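Local coordinates for alkaline serine protease (Pseudoalteromonas sp., PDB 1Y9Z), which probably cleaves peptide bonds in proteins as a cold-adapted, subtilisin-like serine endopeptidase, at residues Q20-R24 and W383-P387. Sequence-based numbering, arbitrary orientation.
Sequences QAGNR and WSYHP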
ATOM      1  N   GLN A  20     -17.500  -4.066 -16.808  1.00 13.29           N
ATOM      2  CA  GLN A  20     -18.243  -2.856 -17.149  1.00 15.35           C
ATOM      3  C   GLN A  20     -17.546  -1.570 -16.713  1.00 14.64           C
ATOM      4  O   GLN A  20     -18.108  -0.479 -16.846  1.00 15.45           O
ATOM      5  CB  GLN A  20     -19.641  -2.905 -16.526  1.00 17.47           C
ATOM      6  CG  GLN A  20     -20.458  -4.127 -16.927  1.00 20.97           C
ATOM      7  CD  GLN A  20     -20.551  -4.301 -18.432  1.00 23.28           C
ATOM      8  OE1 GLN A  20     -21.015  -3.410 -19.146  1.00 26.37           O
ATOM      9  NE2 GLN A  20     -20.108  -5.452 -18.922  1.00 24.08           N
ATOM     10  N   ALA A  21     -16.321  -1.691 -16.211  1.00 13.51           N
ATOM     11  CA  ALA A  21     -15.574  -0.526 -15.740  1.00 12.65           C
ATOM     12  C   ALA A  21     -15.274   0.490 -16.838  1.00 13.66           C
ATOM     13  O   ALA A  21     -14.813   1.598 -16.555  1.00 13.54           O
ATOM     14  CB  ALA A  21     -14.283  -0.971 -15.068  1.00 13.69           C
ATOM     15  N   GLY A  22     -15.536   0.117 -18.086  1.00 13.20           N
ATOM     16  CA  GLY A  22     -15.302   1.029 -19.188  1.00 13.19           C
ATOM     17  C   GLY A  22     -16.269   2.199 -19.139  1.00 12.69           C
ATOM     18  O   GLY A  22     -16.086   3.192 -19.848  1.00 13.17           O
ATOM     19  N   ASN A  23     -17.306   2.096 -18.311  1.00 12.42           N
ATOM     20  CA  ASN A  23     -18.263   3.189 -18.205  1.00 12.03           C
ATOM     21  C   ASN A  23     -17.853   4.184 -17.122  1.00 12.29           C
ATOM     22  O   ASN A  23     -18.535   5.182 -16.895  1.00 11.98           O
ATOM     23  CB  ASN A  23     -19.694   2.652 -17.972  1.00 12.18           C
ATOM     24  CG  ASN A  23     -19.883   1.972 -16.620  1.00 14.61           C
ATOM     25  OD1 ASN A  23     -20.714   1.067 -16.485  1.00 15.11           O
ATOM     26  ND2 ASN A  23     -19.148   2.418 -15.613  1.00 14.07           N
ATOM     27  N   ARG A  24     -16.720   3.911 -16.476  1.00 12.28           N
ATOM     28  CA  ARG A  24     -16.184   4.773 -15.422  1.00 11.47           C
ATOM     29  C   ARG A  24     -14.787   5.280 -15.787  1.00 11.04           C
ATOM     30  O   ARG A  24     -14.068   4.661 -16.573  1.00 11.30           O
ATOM     31  CB  ARG A  24     -16.054   4.009 -14.094  1.00 12.32           C
ATOM     32  CG  ARG A  24     -17.335   3.445 -13.492  1.00 13.86           C
ATOM     33  CD  ARG A  24     -18.278   4.535 -13.013  1.00 14.55           C
ATOM     34  NE  ARG A  24     -19.005   5.147 -14.118  1.00 14.00           N
ATOM     35  CZ  ARG A  24     -19.771   6.225 -14.002  1.00 14.69           C
ATOM     36  NH1 ARG A  24     -20.398   6.712 -15.065  1.00 16.67           N
ATOM     37  NH2 ARG A  24     -19.909   6.823 -12.826  1.00 14.88           N
ATOM     38  N   TRP A 383     -19.057   1.137  -8.636  1.00 12.61           N
ATOM     39  CA  TRP A 383     -19.851   2.114  -9.367  1.00 11.81           C
ATOM     40  C   TRP A 383     -20.137   1.662 -10.800  1.00 12.49           C
ATOM     41  O   TRP A 383     -21.179   1.998 -11.361  1.00 12.98           O
ATOM     42  CB  TRP A 383     -19.120   3.459  -9.391  1.00 11.18           C
ATOM     43  CG  TRP A 383     -20.001   4.658  -9.597  1.00 11.74           C
ATOM     44  CD1 TRP A 383     -21.334   4.670  -9.908  1.00 11.94           C
ATOM     45  CD2 TRP A 383     -19.600   6.029  -9.503  1.00 11.54           C
ATOM     46  NE1 TRP A 383     -21.786   5.966 -10.008  1.00 12.92           N
ATOM     47  CE2 TRP A 383     -20.741   6.820  -9.764  1.00 12.14           C
ATOM     48  CE3 TRP A 383     -18.384   6.666  -9.220  1.00 11.96           C
ATOM     49  CZ2 TRP A 383     -20.704   8.219  -9.752  1.00 12.07           C
ATOM     50  CZ3 TRP A 383     -18.347   8.058  -9.208  1.00 12.12           C
ATOM     51  CH2 TRP A 383     -19.501   8.818  -9.474  1.00 11.88           C
ATOM     52  N   SER A 384     -19.220   0.901 -11.394  1.00 12.69           N
ATOM     53  CA  SER A 384     -19.410   0.442 -12.770  1.00 12.78           C
ATOM     54  C   SER A 384     -20.636  -0.454 -12.923  1.00 13.53           C
ATOM     55  O   SER A 384     -21.180  -0.581 -14.021  1.00 13.65           O
ATOM     56  CB  SER A 384     -18.162  -0.288 -13.284  1.00 12.58           C
ATOM     57  OG  SER A 384     -18.020  -1.575 -12.709  1.00 11.60           O
ATOM     58  N   TYR A 385     -21.067  -1.078 -11.829  1.00 14.05           N
ATOM     59  CA  TYR A 385     -22.246  -1.942 -11.867  1.00 14.90           C
ATOM     60  C   TYR A 385     -23.519  -1.103 -11.820  1.00 15.43           C
ATOM     61  O   TYR A 385     -24.591  -1.561 -12.222  1.00 16.66           O
ATOM     62  CB  TYR A 385     -22.268  -2.913 -10.683  1.00 15.09           C
ATOM     63  CG  TYR A 385     -21.356  -4.118 -10.796  1.00 16.38           C
ATOM     64  CD1 TYR A 385     -20.009  -4.041 -10.442  1.00 17.28           C
ATOM     65  CD2 TYR A 385     -21.855  -5.353 -11.212  1.00 16.70           C
ATOM     66  CE1 TYR A 385     -19.183  -5.166 -10.488  1.00 17.41           C
ATOM     67  CE2 TYR A 385     -21.038  -6.483 -11.266  1.00 17.68           C
ATOM     68  CZ  TYR A 385     -19.707  -6.386 -10.901  1.00 16.96           C
ATOM     69  OH  TYR A 385     -18.908  -7.509 -10.930  1.00 19.02           O
ATOM     70  N   HIS A 386     -23.398   0.123 -11.320  1.00 14.76           N
ATOM     71  CA  HIS A 386     -24.541   1.022 -11.200  1.00 15.54           C
ATOM     72  C   HIS A 386     -24.150   2.466 -11.491  1.00 15.44           C
ATOM     73  O   HIS A 386     -24.197   3.320 -10.607  1.00 14.12           O
ATOM     74  CB  HIS A 386     -25.125   0.926  -9.790  1.00 16.53           C
ATOM     75  CG  HIS A 386     -25.671  -0.426  -9.458  1.00 18.19           C
ATOM     76  ND1 HIS A 386     -26.842  -0.908 -10.002  1.00 19.90           N
ATOM     77  CD2 HIS A 386     -25.194  -1.410  -8.660  1.00 18.87           C
ATOM     78  CE1 HIS A 386     -27.064  -2.130  -9.551  1.00 18.97           C
ATOM     79  NE2 HIS A 386     -26.079  -2.458  -8.735  1.00 20.57           N
ATOM     80  N   PRO A 387     -23.774   2.757 -12.745  1.00 15.53           N
ATOM     81  CA  PRO A 387     -23.371   4.105 -13.150  1.00 15.99           C
ATOM     82  C   PRO A 387     -24.474   5.153 -13.048  1.00 18.28           C
ATOM     83  O   PRO A 387     -24.210   6.351 -13.165  1.00 19.14           O
ATOM     84  CB  PRO A 387     -22.892   3.899 -14.583  1.00 15.99           C
ATOM     85  CG  PRO A 387     -23.770   2.786 -15.064  1.00 16.38           C
ATOM     86  CD  PRO A 387     -23.740   1.835 -13.894  1.00 16.20           C
TER
HETATM   87  O   HOH W   1     -17.623  -4.004 -13.975  1.00 14.74           O
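Arg-24 reaches over the indole of Trp-383 in a cation-pi contact that ties the 3-10 turn ahead of strand 25-30 to the C-terminal end of helix 368-385 in the subtilisin-like alpha/beta domain. The guanidinium does not lie flat on the ring: the two planes are 68° apart, and NH2 of Arg-24 points down at the middle of the indole, 3.2 Å from CE2 of Trp-383. Bends at chi2 (-68°) and chi3 (78°) fold the arginine chain back, bringing CD over the five-membered ring as a CH-pi partner and letting NE donate to the backbone O of Asn-23 at 2.8 Å. Pro-387 lies over one guanidinium face, toward its rim, with its CB 3.8 Å from NH1 of Arg-24. The indole NE1 is directed elsewhere, to the carbonyl of Cys-389. A leucine in place of Arg-24 would probably leave the indole face without its cation and the carbonyl of Asn-23 without its side-chain donor. Beside this cation-pi contact, CG of Arg-24 rests on CA of Ser-384, whose CB packs against CA of Ala-21 at 3.6 Å. The Ser-384 hydroxyl bonds to Leu-381 O and accepts from a water 2.8 Å from both OG of Ser-384 and N of Gln-20.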